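Local coordinates for Sn-glycerol-3-phosphate ABC transporter substrate-binding protein UspB (Mycobacterium tuberculosis, PDB 4MFI) that serves as the substrate-binding subunit of an ABC transporter, with specificity for glycerophosphocholine, which it probably delivers for uptake, at residues A[37-42]-A[67-72]; A[155-160]-A[268-273]; A[200-205]-A[253-258]. All coordinates share one frame; numbering follows the deposited sequence.

Contact 1 (A[37-42]-A[67-72])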
ATOM      1  N   GLY A  37     -27.121  19.547  -3.601  1.00 27.37           N
ATOM      2  CA  GLY A  37     -25.882  20.211  -3.238  1.00 23.99           C
ATOM      3  C   GLY A  37     -24.721  19.525  -3.934  1.00 21.70           C
ATOM      4  O   GLY A  37     -24.869  18.402  -4.413  1.00 20.73           O
ATOM      5  N   PRO A  38     -23.560  20.194  -4.000  1.00 21.31           N
ATOM      6  CA  PRO A  38     -22.384  19.653  -4.691  1.00 19.73           C
ATOM      7  C   PRO A  38     -21.945  18.308  -4.134  1.00 17.75           C
ATOM      8  O   PRO A  38     -22.235  17.983  -2.976  1.00 19.00           O
ATOM      9  CB  PRO A  38     -21.301  20.700  -4.410  1.00 21.24           C
ATOM     10  CG  PRO A  38     -22.051  21.962  -4.147  1.00 24.12           C
ATOM     11  CD  PRO A  38     -23.309  21.537  -3.445  1.00 23.47           C
ATOM     12  N   ILE A  39     -21.259  17.532  -4.967  1.00 14.44           N
ATOM     13  CA  ILE A  39     -20.603  16.309  -4.526  1.00 12.50           C
ATOM     14  C   ILE A  39     -19.484  16.668  -3.547  1.00 12.83           C
ATOM     15  O   ILE A  39     -18.548  17.385  -3.910  1.00 13.92           O
ATOM     16  CB  ILE A  39     -20.016  15.546  -5.729  1.00 12.47           C
ATOM     17  CG1 ILE A  39     -21.140  15.121  -6.682  1.00 12.95           C
ATOM     18  CG2 ILE A  39     -19.208  14.334  -5.266  1.00 14.43           C
ATOM     19  CD1 ILE A  39     -20.656  14.615  -8.035  1.00 13.96           C
ATOM     20  N   ASP A  40     -19.585  16.183  -2.310  1.00 11.81           N
ATOM     21  CA  ASP A  40     -18.577  16.470  -1.291  1.00 11.82           C
ATOM     22  C   ASP A  40     -17.513  15.378  -1.292  1.00  9.90           C
ATOM     23  O   ASP A  40     -17.800  14.217  -0.986  1.00 10.67           O
ATOM     24  CB  ASP A  40     -19.229  16.604   0.095  1.00 13.05           C
ATOM     25  CG  ASP A  40     -20.082  17.866   0.230  1.00 16.50           C
ATOM     26  OD1 ASP A  40     -19.635  18.945  -0.220  1.00 18.73           O
ATOM     27  OD2 ASP A  40     -21.209  17.782   0.774  1.00 19.61           O
ATOM     28  N   PHE A  41     -16.294  15.753  -1.671  1.00 10.19           N
ATOM     29  CA  PHE A  41     -15.170  14.827  -1.787  1.00  9.20           C
ATOM     30  C   PHE A  41     -14.211  15.086  -0.629  1.00 10.45           C
ATOM     31  O   PHE A  41     -13.544  16.124  -0.580  1.00 11.51           O
ATOM     32  CB  PHE A  41     -14.478  15.024  -3.145  1.00 11.03           C
ATOM     33  CG  PHE A  41     -13.212  14.229  -3.325  1.00 10.75           C
ATOM     34  CD1 PHE A  41     -12.993  13.047  -2.622  1.00 11.23           C
ATOM     35  CD2 PHE A  41     -12.232  14.674  -4.201  1.00 11.21           C
ATOM     36  CE1 PHE A  41     -11.816  12.328  -2.788  1.00 12.68           C
ATOM     37  CE2 PHE A  41     -11.054  13.957  -4.380  1.00 11.61           C
ATOM     38  CZ  PHE A  41     -10.848  12.781  -3.674  1.00 12.97           C
ATOM     39  N   TRP A  42     -14.168  14.144   0.309  1.00 10.54           N
ATOM     40  CA  TRP A  42     -13.300  14.247   1.479  1.00 10.03           C
ATOM     41  C   TRP A  42     -11.969  13.561   1.230  1.00  9.79           C
ATOM     42  O   TRP A  42     -11.903  12.335   1.088  1.00 10.19           O
ATOM     43  CB  TRP A  42     -13.965  13.613   2.699  1.00 10.41           C
ATOM     44  CG  TRP A  42     -15.099  14.408   3.272  1.00  9.90           C
ATOM     45  CD1 TRP A  42     -15.780  15.433   2.674  1.00 12.04           C
ATOM     46  CD2 TRP A  42     -15.680  14.244   4.569  1.00 11.75           C
ATOM     47  NE1 TRP A  42     -16.752  15.911   3.522  1.00 13.26           N
ATOM     48  CE2 TRP A  42     -16.711  15.197   4.692  1.00 13.22           C
ATOM     49  CE3 TRP A  42     -15.429  13.380   5.640  1.00 13.46           C
ATOM     50  CZ2 TRP A  42     -17.496  15.305   5.842  1.00 15.47           C
ATOM     51  CZ3 TRP A  42     -16.208  13.490   6.781  1.00 14.89           C
ATOM     52  CH2 TRP A  42     -17.226  14.446   6.873  1.00 15.44           C
ATOM     53  N   LEU A  67     -22.883  18.849 -12.815  1.00 20.66           N
ATOM     54  CA  LEU A  67     -22.424  18.450 -11.489  1.00 18.80           C
ATOM     55  C   LEU A  67     -21.261  19.325 -11.040  1.00 20.08           C
ATOM     56  O   LEU A  67     -20.414  19.707 -11.847  1.00 23.19           O
ATOM     57  CB  LEU A  67     -21.995  16.980 -11.490  1.00 16.92           C
ATOM     58  CG  LEU A  67     -23.080  15.954 -11.821  1.00 17.04           C
ATOM     59  CD1 LEU A  67     -22.479  14.567 -12.005  1.00 17.97           C
ATOM     60  CD2 LEU A  67     -24.140  15.936 -10.732  1.00 18.82           C
ATOM     61  N   SER A  68     -21.226  19.653  -9.754  1.00 19.62           N
ATOM     62  CA  SER A  68     -20.066  20.332  -9.195  1.00 21.22           C
ATOM     63  C   SER A  68     -19.539  19.553  -7.997  1.00 18.55           C
ATOM     64  O   SER A  68     -20.289  18.841  -7.321  1.00 18.92           O
ATOM     65  CB  SER A  68     -20.407  21.764  -8.796  1.00 27.88           C
ATOM     66  OG  SER A  68     -21.402  21.781  -7.794  1.00 32.20           O
ATOM     67  N   VAL A  69     -18.243  19.684  -7.752  1.00 16.08           N
ATOM     68  CA  VAL A  69     -17.582  18.962  -6.674  1.00 15.29           C
ATOM     69  C   VAL A  69     -16.915  19.941  -5.721  1.00 16.57           C
ATOM     70  O   VAL A  69     -16.273  20.904  -6.147  1.00 19.39           O
ATOM     71  CB  VAL A  69     -16.511  17.996  -7.229  1.00 14.82           C
ATOM     72  CG1 VAL A  69     -15.871  17.204  -6.097  1.00 15.58           C
ATOM     73  CG2 VAL A  69     -17.117  17.056  -8.261  1.00 16.34           C
ATOM     74  N   LYS A  70     -17.084  19.696  -4.429  1.00 14.50           N
ATOM     75  CA  LYS A  70     -16.413  20.471  -3.402  1.00 16.24           C
ATOM     76  C   LYS A  70     -15.301  19.608  -2.808  1.00 15.60           C
ATOM     77  O   LYS A  70     -15.563  18.519  -2.286  1.00 15.07           O
ATOM     78  CB  LYS A  70     -17.423  20.881  -2.327  1.00 20.07           C
ATOM     79  CG  LYS A  70     -16.845  21.623  -1.141  1.00 25.56           C
ATOM     80  CD  LYS A  70     -16.046  22.848  -1.543  1.00 30.68           C
ATOM     81  CE  LYS A  70     -15.510  23.563  -0.306  1.00 33.53           C
ATOM     82  NZ  LYS A  70     -14.635  24.724  -0.647  1.00 35.62           N
ATOM     83  N   LEU A  71     -14.064  20.083  -2.920  1.00 13.32           N
ATOM     84  CA  LEU A  71     -12.921  19.396  -2.331  1.00 13.90           C
ATOM     85  C   LEU A  71     -12.781  19.829  -0.880  1.00 14.54           C
ATOM     86  O   LEU A  71     -12.558  21.006  -0.589  1.00 17.01           O
ATOM     87  CB  LEU A  71     -11.641  19.713  -3.107  1.00 14.33           C
ATOM     88  CG  LEU A  71     -10.363  19.011  -2.632  1.00 14.19           C
ATOM     89  CD1 LEU A  71     -10.494  17.504  -2.780  1.00 14.99           C
ATOM     90  CD2 LEU A  71      -9.148  19.517  -3.400  1.00 14.97           C
ATOM     91  N   ILE A  72     -12.936  18.872   0.028  1.00 14.41           N
ATOM     92  CA  ILE A  72     -12.882  19.142   1.453  1.00 16.45           C
ATOM     93  C   ILE A  72     -11.574  18.605   2.014  1.00 16.02           C
ATOM     94  O   ILE A  72     -11.251  17.440   1.799  1.00 15.94           O
ATOM     95  CB  ILE A  72     -14.040  18.429   2.179  1.00 18.48           C
ATOM     96  CG1 ILE A  72     -15.390  18.861   1.605  1.00 22.08           C
ATOM     97  CG2 ILE A  72     -13.979  18.688   3.677  1.00 18.37           C
ATOM     98  CD1 ILE A  72     -15.680  20.314   1.811  1.00 25.83           C
TER

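Contact 2 (A[155-160]-A[268-273])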
ATOM      1  N   PRO A 155       5.688  -1.798  -2.057  1.00  5.56           N
ATOM      2  CA  PRO A 155       7.107  -1.759  -1.702  1.00  5.65           C
ATOM      3  C   PRO A 155       7.990  -1.872  -2.949  1.00  5.26           C
ATOM      4  O   PRO A 155       7.558  -2.355  -4.005  1.00  5.81           O
ATOM      5  CB  PRO A 155       7.272  -2.998  -0.816  1.00  6.26           C
ATOM      6  CG  PRO A 155       5.896  -3.236  -0.253  1.00  5.77           C
ATOM      7  CD  PRO A 155       4.995  -2.926  -1.412  1.00  5.48           C
ATOM      8  N   LEU A 156       9.230  -1.421  -2.809  1.00  5.76           N
ATOM      9  CA  LEU A 156      10.210  -1.434  -3.884  1.00  5.95           C
ATOM     10  C   LEU A 156      11.567  -1.721  -3.249  1.00  4.68           C
ATOM     11  O   LEU A 156      11.814  -1.316  -2.113  1.00  6.26           O
ATOM     12  CB  LEU A 156      10.224  -0.066  -4.562  1.00  8.30           C
ATOM     13  CG  LEU A 156      10.848   0.028  -5.948  1.00  8.80           C
ATOM     14  CD1 LEU A 156      10.127  -0.890  -6.918  1.00 10.52           C
ATOM     15  CD2 LEU A 156      10.803   1.478  -6.432  1.00 10.88           C
ATOM     16  N   PHE A 157      12.437  -2.432  -3.965  1.00  4.48           N
ATOM     17  CA  PHE A 157      13.772  -2.755  -3.460  1.00  4.75           C
ATOM     18  C   PHE A 157      14.769  -1.738  -4.013  1.00  4.83           C
ATOM     19  O   PHE A 157      15.042  -1.711  -5.210  1.00  7.28           O
ATOM     20  CB  PHE A 157      14.157  -4.190  -3.860  1.00  5.35           C
ATOM     21  CG  PHE A 157      15.400  -4.705  -3.184  1.00  5.01           C
ATOM     22  CD1 PHE A 157      16.666  -4.342  -3.640  1.00  5.83           C
ATOM     23  CD2 PHE A 157      15.306  -5.578  -2.104  1.00  7.59           C
ATOM     24  CE1 PHE A 157      17.823  -4.821  -3.004  1.00  7.84           C
ATOM     25  CE2 PHE A 157      16.450  -6.071  -1.476  1.00  7.45           C
ATOM     26  CZ  PHE A 157      17.710  -5.689  -1.923  1.00  8.53           C
ATOM     27  N   TYR A 158      15.292  -0.888  -3.138  1.00  4.55           N
ATOM     28  CA  TYR A 158      16.245   0.141  -3.526  1.00  4.37           C
ATOM     29  C   TYR A 158      17.658  -0.355  -3.265  1.00  5.16           C
ATOM     30  O   TYR A 158      17.923  -0.952  -2.217  1.00  5.16           O
ATOM     31  CB  TYR A 158      16.003   1.411  -2.708  1.00  5.79           C
ATOM     32  CG  TYR A 158      14.678   2.094  -2.971  1.00  5.13           C
ATOM     33  CD1 TYR A 158      14.578   3.091  -3.935  1.00  7.23           C
ATOM     34  CD2 TYR A 158      13.529   1.764  -2.246  1.00  4.79           C
ATOM     35  CE1 TYR A 158      13.385   3.743  -4.180  1.00  8.49           C
ATOM     36  CE2 TYR A 158      12.311   2.413  -2.495  1.00  6.81           C
ATOM     37  CZ  TYR A 158      12.250   3.402  -3.468  1.00  7.91           C
ATOM     38  OH  TYR A 158      11.068   4.074  -3.728  1.00  9.88           O
ATOM     39  N   TYR A 159      18.577  -0.100  -4.192  1.00  4.58           N
ATOM     40  CA  TYR A 159      19.963  -0.516  -3.982  1.00  4.63           C
ATOM     41  C   TYR A 159      20.993   0.489  -4.469  1.00  5.12           C
ATOM     42  O   TYR A 159      20.796   1.171  -5.477  1.00  7.17           O
ATOM     43  CB  TYR A 159      20.239  -1.919  -4.540  1.00  6.56           C
ATOM     44  CG  TYR A 159      20.193  -2.085  -6.050  1.00  5.48           C
ATOM     45  CD1 TYR A 159      18.986  -2.288  -6.721  1.00  6.49           C
ATOM     46  CD2 TYR A 159      21.364  -2.092  -6.802  1.00  7.27           C
ATOM     47  CE1 TYR A 159      18.952  -2.473  -8.105  1.00  7.97           C
ATOM     48  CE2 TYR A 159      21.341  -2.277  -8.176  1.00  7.63           C
ATOM     49  CZ  TYR A 159      20.136  -2.458  -8.827  1.00  7.55           C
ATOM     50  OH  TYR A 159      20.128  -2.644 -10.192  1.00  9.70           O
ATOM     51  N   ASN A 160      22.081   0.570  -3.713  1.00  5.36           N
ATOM     52  CA  ASN A 160      23.197   1.468  -3.967  1.00  6.47           C
ATOM     53  C   ASN A 160      24.144   0.785  -4.953  1.00  6.44           C
ATOM     54  O   ASN A 160      24.739  -0.255  -4.640  1.00  6.70           O
ATOM     55  CB  ASN A 160      23.869   1.735  -2.618  1.00  6.95           C
ATOM     56  CG  ASN A 160      25.039   2.678  -2.701  1.00  7.97           C
ATOM     57  OD1 ASN A 160      25.886   2.575  -3.584  1.00  9.24           O
ATOM     58  ND2 ASN A 160      25.116   3.589  -1.733  1.00  8.87           N
ATOM     59  N   SER A 268      20.956  -0.904   0.857  1.00  4.00           N
ATOM     60  CA  SER A 268      19.696  -1.305   0.248  1.00  4.45           C
ATOM     61  C   SER A 268      18.578  -1.252   1.277  1.00  4.14           C
ATOM     62  O   SER A 268      18.832  -1.230   2.491  1.00  4.23           O
ATOM     63  CB  SER A 268      19.799  -2.713  -0.359  1.00  5.40           C
ATOM     64  OG  SER A 268      20.038  -3.702   0.629  1.00  5.05           O
ATOM     65  N   ALA A 269      17.340  -1.255   0.791  1.00  5.39           N
ATOM     66  CA  ALA A 269      16.170  -1.151   1.653  1.00  3.65           C
ATOM     67  C   ALA A 269      14.925  -1.440   0.859  1.00  3.07           C
ATOM     68  O   ALA A 269      14.854  -1.119  -0.321  1.00  6.21           O
ATOM     69  CB  ALA A 269      16.073   0.256   2.240  1.00  5.89           C
ATOM     70  N   VAL A 270      13.941  -2.055   1.509  1.00  4.10           N
ATOM     71  CA  VAL A 270      12.592  -2.117   0.964  1.00  4.45           C
ATOM     72  C   VAL A 270      11.786  -0.967   1.554  1.00  5.12           C
ATOM     73  O   VAL A 270      11.610  -0.861   2.768  1.00  6.68           O
ATOM     74  CB  VAL A 270      11.910  -3.468   1.248  1.00  5.16           C
ATOM     75  CG1 VAL A 270      10.456  -3.441   0.785  1.00  6.68           C
ATOM     76  CG2 VAL A 270      12.666  -4.592   0.556  1.00  8.04           C
ATOM     77  N   ALA A 271      11.331  -0.082   0.680  1.00  5.64           N
ATOM     78  CA  ALA A 271      10.561   1.077   1.092  1.00  5.51           C
ATOM     79  C   ALA A 271       9.457   1.313   0.074  1.00  5.44           C
ATOM     80  O   ALA A 271       9.390   0.629  -0.939  1.00  6.14           O
ATOM     81  CB  ALA A 271      11.463   2.303   1.214  1.00  7.02           C
ATOM     82  N   SER A 272       8.591   2.282   0.329  1.00  7.07           N
ATOM     83  CA  SER A 272       7.490   2.520  -0.593  1.00  6.85           C
ATOM     84  C   SER A 272       7.946   3.090  -1.927  1.00  6.46           C
ATOM     85  O   SER A 272       8.937   3.831  -2.003  1.00  6.87           O
ATOM     86  CB  SER A 272       6.485   3.480   0.038  1.00  7.18           C
ATOM     87  OG  SER A 272       5.360   3.668  -0.798  1.00  9.13           O
ATOM     88  N   THR A 273       7.199   2.757  -2.977  1.00  6.65           N
ATOM     89  CA  THR A 273       7.317   3.463  -4.249  1.00  6.65           C
ATOM     90  C   THR A 273       7.079   4.965  -4.049  1.00  8.95           C
ATOM     91  O   THR A 273       7.571   5.789  -4.826  1.00 11.39           O
ATOM     92  CB  THR A 273       6.315   2.915  -5.292  1.00  6.59           C
ATOM     93  OG1 THR A 273       5.007   2.835  -4.708  1.00  7.96           O
ATOM     94  CG2 THR A 273       6.729   1.535  -5.750  1.00  8.28           C
TER

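Contact 3 (A[200-205]-A[253-258])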
ATOM      1  N   TRP A 200      15.780  -2.537   7.423  1.00  4.80           N
ATOM      2  CA  TRP A 200      14.368  -2.898   7.543  1.00  5.30           C
ATOM      3  C   TRP A 200      13.621  -1.731   8.156  1.00  4.96           C
ATOM      4  O   TRP A 200      14.123  -1.081   9.073  1.00  5.85           O
ATOM      5  CB  TRP A 200      14.200  -4.106   8.468  1.00  5.71           C
ATOM      6  CG  TRP A 200      14.752  -5.394   7.928  1.00  5.44           C
ATOM      7  CD1 TRP A 200      15.914  -6.014   8.300  1.00  6.24           C
ATOM      8  CD2 TRP A 200      14.149  -6.232   6.931  1.00  5.56           C
ATOM      9  NE1 TRP A 200      16.076  -7.176   7.587  1.00  5.82           N
ATOM     10  CE2 TRP A 200      15.002  -7.341   6.747  1.00  5.25           C
ATOM     11  CE3 TRP A 200      12.976  -6.148   6.174  1.00  6.79           C
ATOM     12  CZ2 TRP A 200      14.726  -8.353   5.832  1.00  7.31           C
ATOM     13  CZ3 TRP A 200      12.697  -7.160   5.267  1.00  8.07           C
ATOM     14  CH2 TRP A 200      13.571  -8.245   5.100  1.00  7.83           C
ATOM     15  N   ALA A 201      12.398  -1.486   7.687  1.00  5.38           N
ATOM     16  CA  ALA A 201      11.573  -0.436   8.272  1.00  5.92           C
ATOM     17  C   ALA A 201      11.320  -0.696   9.755  1.00  6.29           C
ATOM     18  O   ALA A 201      11.359  -1.847  10.214  1.00  5.99           O
ATOM     19  CB  ALA A 201      10.251  -0.351   7.542  1.00  8.34           C
ATOM     20  N   ASN A 202      11.031   0.371  10.496  1.00  6.94           N
ATOM     21  CA  ASN A 202      10.647   0.243  11.901  1.00  6.44           C
ATOM     22  C   ASN A 202       9.152  -0.045  12.040  1.00  7.04           C
ATOM     23  O   ASN A 202       8.491  -0.394  11.058  1.00  6.36           O
ATOM     24  CB  ASN A 202      11.080   1.468  12.719  1.00  9.03           C
ATOM     25  CG  ASN A 202      10.311   2.734  12.360  1.00 10.60           C
ATOM     26  OD1 ASN A 202       9.310   2.709  11.633  1.00 11.53           O
ATOM     27  ND2 ASN A 202      10.768   3.854  12.900  1.00 13.88           N
ATOM     28  N   ALA A 203       8.613   0.114  13.244  1.00  7.00           N
ATOM     29  CA  ALA A 203       7.228  -0.285  13.498  1.00  7.28           C
ATOM     30  C   ALA A 203       6.187   0.524  12.729  1.00  8.52           C
ATOM     31  O   ALA A 203       5.009   0.176  12.728  1.00 10.29           O
ATOM     32  CB  ALA A 203       6.927  -0.251  14.987  1.00  8.39           C
ATOM     33  N   ASP A 204       6.597   1.611  12.083  1.00  7.55           N
ATOM     34  CA  ASP A 204       5.633   2.347  11.274  1.00  9.27           C
ATOM     35  C   ASP A 204       5.314   1.704   9.926  1.00  9.04           C
ATOM     36  O   ASP A 204       4.306   2.050   9.306  1.00 13.42           O
ATOM     37  CB  ASP A 204       6.071   3.797  11.082  1.00 12.22           C
ATOM     38  CG  ASP A 204       5.645   4.691  12.236  1.00 16.87           C
ATOM     39  OD1 ASP A 204       4.617   4.389  12.888  1.00 18.01           O
ATOM     40  OD2 ASP A 204       6.334   5.700  12.483  1.00 20.17           O
ATOM     41  N   LEU A 205       6.153   0.772   9.471  1.00  7.03           N
ATOM     42  CA  LEU A 205       5.953   0.181   8.149  1.00  7.84           C
ATOM     43  C   LEU A 205       6.328  -1.292   8.018  1.00  5.26           C
ATOM     44  O   LEU A 205       6.045  -1.912   6.994  1.00  5.56           O
ATOM     45  CB  LEU A 205       6.718   0.985   7.095  1.00 12.53           C
ATOM     46  CG  LEU A 205       6.138   0.973   5.684  1.00 18.65           C
ATOM     47  CD1 LEU A 205       4.751   1.583   5.682  1.00 23.10           C
ATOM     48  CD2 LEU A 205       7.048   1.724   4.735  1.00 18.59           C
ATOM     49  N   VAL A 253      17.472  -2.236  11.814  1.00  6.44           N
ATOM     50  CA  VAL A 253      16.185  -1.552  11.801  1.00  5.94           C
ATOM     51  C   VAL A 253      16.452  -0.065  11.619  1.00  7.69           C
ATOM     52  O   VAL A 253      17.223   0.536  12.371  1.00 11.62           O
ATOM     53  CB  VAL A 253      15.428  -1.782  13.110  1.00  6.71           C
ATOM     54  CG1 VAL A 253      14.113  -1.025  13.110  1.00  8.22           C
ATOM     55  CG2 VAL A 253      15.170  -3.265  13.306  1.00 10.06           C
ATOM     56  N   ALA A 254      15.813   0.522  10.612  1.00  8.18           N
ATOM     57  CA  ALA A 254      16.046   1.919  10.256  1.00 11.24           C
ATOM     58  C   ALA A 254      14.877   2.760  10.723  1.00 13.51           C
ATOM     59  O   ALA A 254      13.731   2.354  10.570  1.00 18.12           O
ATOM     60  CB  ALA A 254      16.203   2.051   8.748  1.00 15.25           C
ATOM     61  N   ASN A 255      15.149   3.936  11.275  1.00 16.08           N
ATOM     62  CA  ASN A 255      14.055   4.819  11.658  1.00 19.10           C
ATOM     63  C   ASN A 255      13.420   5.485  10.441  1.00 22.76           C
ATOM     64  O   ASN A 255      12.255   5.235  10.125  1.00 30.49           O
ATOM     65  CB  ASN A 255      14.516   5.873  12.663  1.00 25.21           C
ATOM     66  CG  ASN A 255      13.420   6.869  13.009  1.00 32.55           C
ATOM     67  OD1 ASN A 255      12.229   6.572  12.890  1.00 35.66           O
ATOM     68  ND2 ASN A 255      13.820   8.063  13.434  1.00 35.53           N
ATOM     69  N   ASP A 256      14.181   6.336   9.763  1.00 18.98           N
ATOM     70  CA  ASP A 256      13.693   6.987   8.546  1.00 18.03           C
ATOM     71  C   ASP A 256      14.346   6.274   7.377  1.00 13.69           C
ATOM     72  O   ASP A 256      15.397   6.691   6.882  1.00 15.01           O
ATOM     73  CB  ASP A 256      14.031   8.482   8.537  1.00 22.00           C
ATOM     74  CG  ASP A 256      13.383   9.232   7.369  1.00 27.08           C
ATOM     75  OD1 ASP A 256      13.084   8.611   6.323  1.00 26.92           O
ATOM     76  OD2 ASP A 256      13.191  10.458   7.487  1.00 30.67           O
ATOM     77  N   ILE A 257      13.710   5.196   6.936  1.00 12.11           N
ATOM     78  CA  ILE A 257      14.347   4.282   6.002  1.00  9.65           C
ATOM     79  C   ILE A 257      14.714   4.917   4.657  1.00  9.03           C
ATOM     80  O   ILE A 257      15.807   4.676   4.138  1.00  9.13           O
ATOM     81  CB  ILE A 257      13.517   2.984   5.824  1.00 10.79           C
ATOM     82  CG1 ILE A 257      14.338   1.910   5.114  1.00 11.88           C
ATOM     83  CG2 ILE A 257      12.179   3.254   5.127  1.00 12.78           C
ATOM     84  CD1 ILE A 257      13.690   0.553   5.170  1.00 13.08           C
ATOM     85  N   ALA A 258      13.825   5.733   4.103  1.00 11.96           N
ATOM     86  CA  ALA A 258      14.096   6.369   2.817  1.00 11.88           C
ATOM     87  C   ALA A 258      15.295   7.294   2.937  1.00 11.87           C
ATOM     88  O   ALA A 258      16.182   7.308   2.080  1.00 10.49           O
ATOM     89  CB  ALA A 258      12.885   7.136   2.337  1.00 14.29           C
TER
HETATM   90  O   HOH W   1      11.446   2.961   8.894  1.00 17.65           O

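Contact 1 (A[37-42]-A[67-72])
Phe41 and Leu71 sit next to each other on two parallel strands, their side chains lying alongside and pointing the same way, with Leu71 CD1 3.6 Å from Phe41 CD2. Phe41 holds its CG anti to its own backbone N (chi1 174°), which leans the ring forward along the strand to Leu71. The strand pairing itself sets Phe41 CB 3.9 Å from Val69 CG1. Ile39 completes this apolar face: its CB meets Val69 CG2, while its CD1 reaches loosely toward Leu67 CD1. Branched aliphatic and aromatic residues suit the place because two helices close over it, helix 50-63 through Phe60 and Ile57 and helix 317-330 through Phe326, whose ring meets that of Phe41.

The strands 39-43 and 69-73 are joined by helix 50-63 in a beta-alpha-beta unit, the recurrent building block of the alpha/beta domains of periplasmic-type binding proteins. Four backbone hydrogen bonds hold them in register; the one from Lys70 N to Ile39 O is 2.8 Å long and nearly straight at 167°, whereas the bond from Ile39 N to Ser68 O, where the pairing begins, is more bent at 149°.

The solvent side is looser. At the exposed entry to the strand pair, Pro38 rests its CB 3.6 Å from Ser68 OG. Asp40 OD1 touches only the aliphatic root of Lys70, at CB 3.6 Å away; the lysine chain bends part-way along and its amino end leads off, and the carboxylate's OD2 is instead salt-bridged to Lys33. Further along, the same face closes again: Ile72 lies beside buried Trp42, its CB 3.5 Å from Trp42 CD1, and puts its CG2 over the five-membered ring in a CH-pi contact, while Lys84 adds a cation-pi interaction with the indole.

Contact 2 (A[155-160]-A[268-273])
Tyr158 leans across the neighbouring strand so that the carbonyl oxygens of Ala269 and Ser272 lie at the edge of its ring, in its plane. The strands, 144-160 and 268-272, are an antiparallel pair in the mixed sheet of a two-domain, periplasmic-binding-protein fold. With CG beside the backbone N (chi1 -66°), the phenol runs back along the pair; its CE2 packs 3.8 Å from Ala271 CB, where a small methyl lets the ring lie close.

On the face carrying Phe157, the aromatic ring and Val270 cross at about a right angle, with Phe157 CD2 3.9 Å from Val270 CG2. The opposite corner of the ring, CE1, meets Ser268 CB, and Phe180 of helix 177-191 meets Phe157 edge-to-face. Ser268 can be polar in so buried a place because its OG is hydrogen-bonded to Ala197 O and His198 ND1. Val270 turns its other branch, CG1, to Pro155 CB at 3.6 Å, so each of its two methyls has a partner, one the proline and one the phenylalanine. Leu156 and Thr273 also cross nearly perpendicularly, methyl CG2 of the threonine against the leucine CB, under helix 366-374.

Two hydrogen-bonded pairs, Leu156 with Ala271 and Tyr158 with Ala269, tie the backbones; Tyr158 N to Ala269 O is the straightest of the four bonds, at 169°. The phenol adds a bond beyond them: Tyr158 OH donates to Ser272 O over 2.8 Å, approaching 28° out of the carbonyl plane.

Contact 3 (A[200-205]-A[253-258])
A two-stranded parallel sheet, strands 198-201 and 251-254, is joined here by the loops that lead on to helices. Ala254 N donates to Trp200 O across 2.8 Å, an almost straight bond, and Val253 CA makes a CA-H...O contact with the same oxygen. Past this pair the two segments part, and a water bridges them: it accepts from Asn202 N at 3.1 Å and donates to Asn255 O at 2.7 Å. Asn202 suits the turn because its OD1 accepts from Asp204 N, closing an Asx turn; the donor sits 44° above the carbonyl plane. Its CG lies between the backbone N and carbonyl carbon (chi1 69°), which brings the amide beside that of Asn255, the planes 37° apart. Asn202 CB also rests 3.9 Å from Val253 CG1. Ile257 extends its CD1 to within 3.5 Å of Ala201 N, so that this methyl lies against the peptide between Trp200 and Ala201, where the small alanine side chain keeps clear.

Around the pair, Trp200 and Val253 pack on helix 232-245, where the indole NE1 is hydrogen-bonded to Ser244 OG. Leu404 of helix 391-405 covers Val253, and Ile257, in helix 257-262, reaches Ala269 and Ala271 of strand 268-272.

Overall arrangement
Contacts 1 and 2 belong to the same mixed sheet but lie on opposite sides of the chain's centre, their centres about 37 Å apart. Contact 2 is the buried one, pairing antiparallel strands far apart in sequence, and its serine, threonine and tyrosine hydroxyls find partners within the protein. Contact 1 is a local parallel pairing, apolar on its helix-covered face, with Asp40 and Lys70 on the more exposed part of the other. Contact 3, also partly buried, is parallel too, but it soon gives way to turns, a water and amides. It is nested within the loop that contact 2 closes, and the two touch through Ile257, joining the small sheet to the large one.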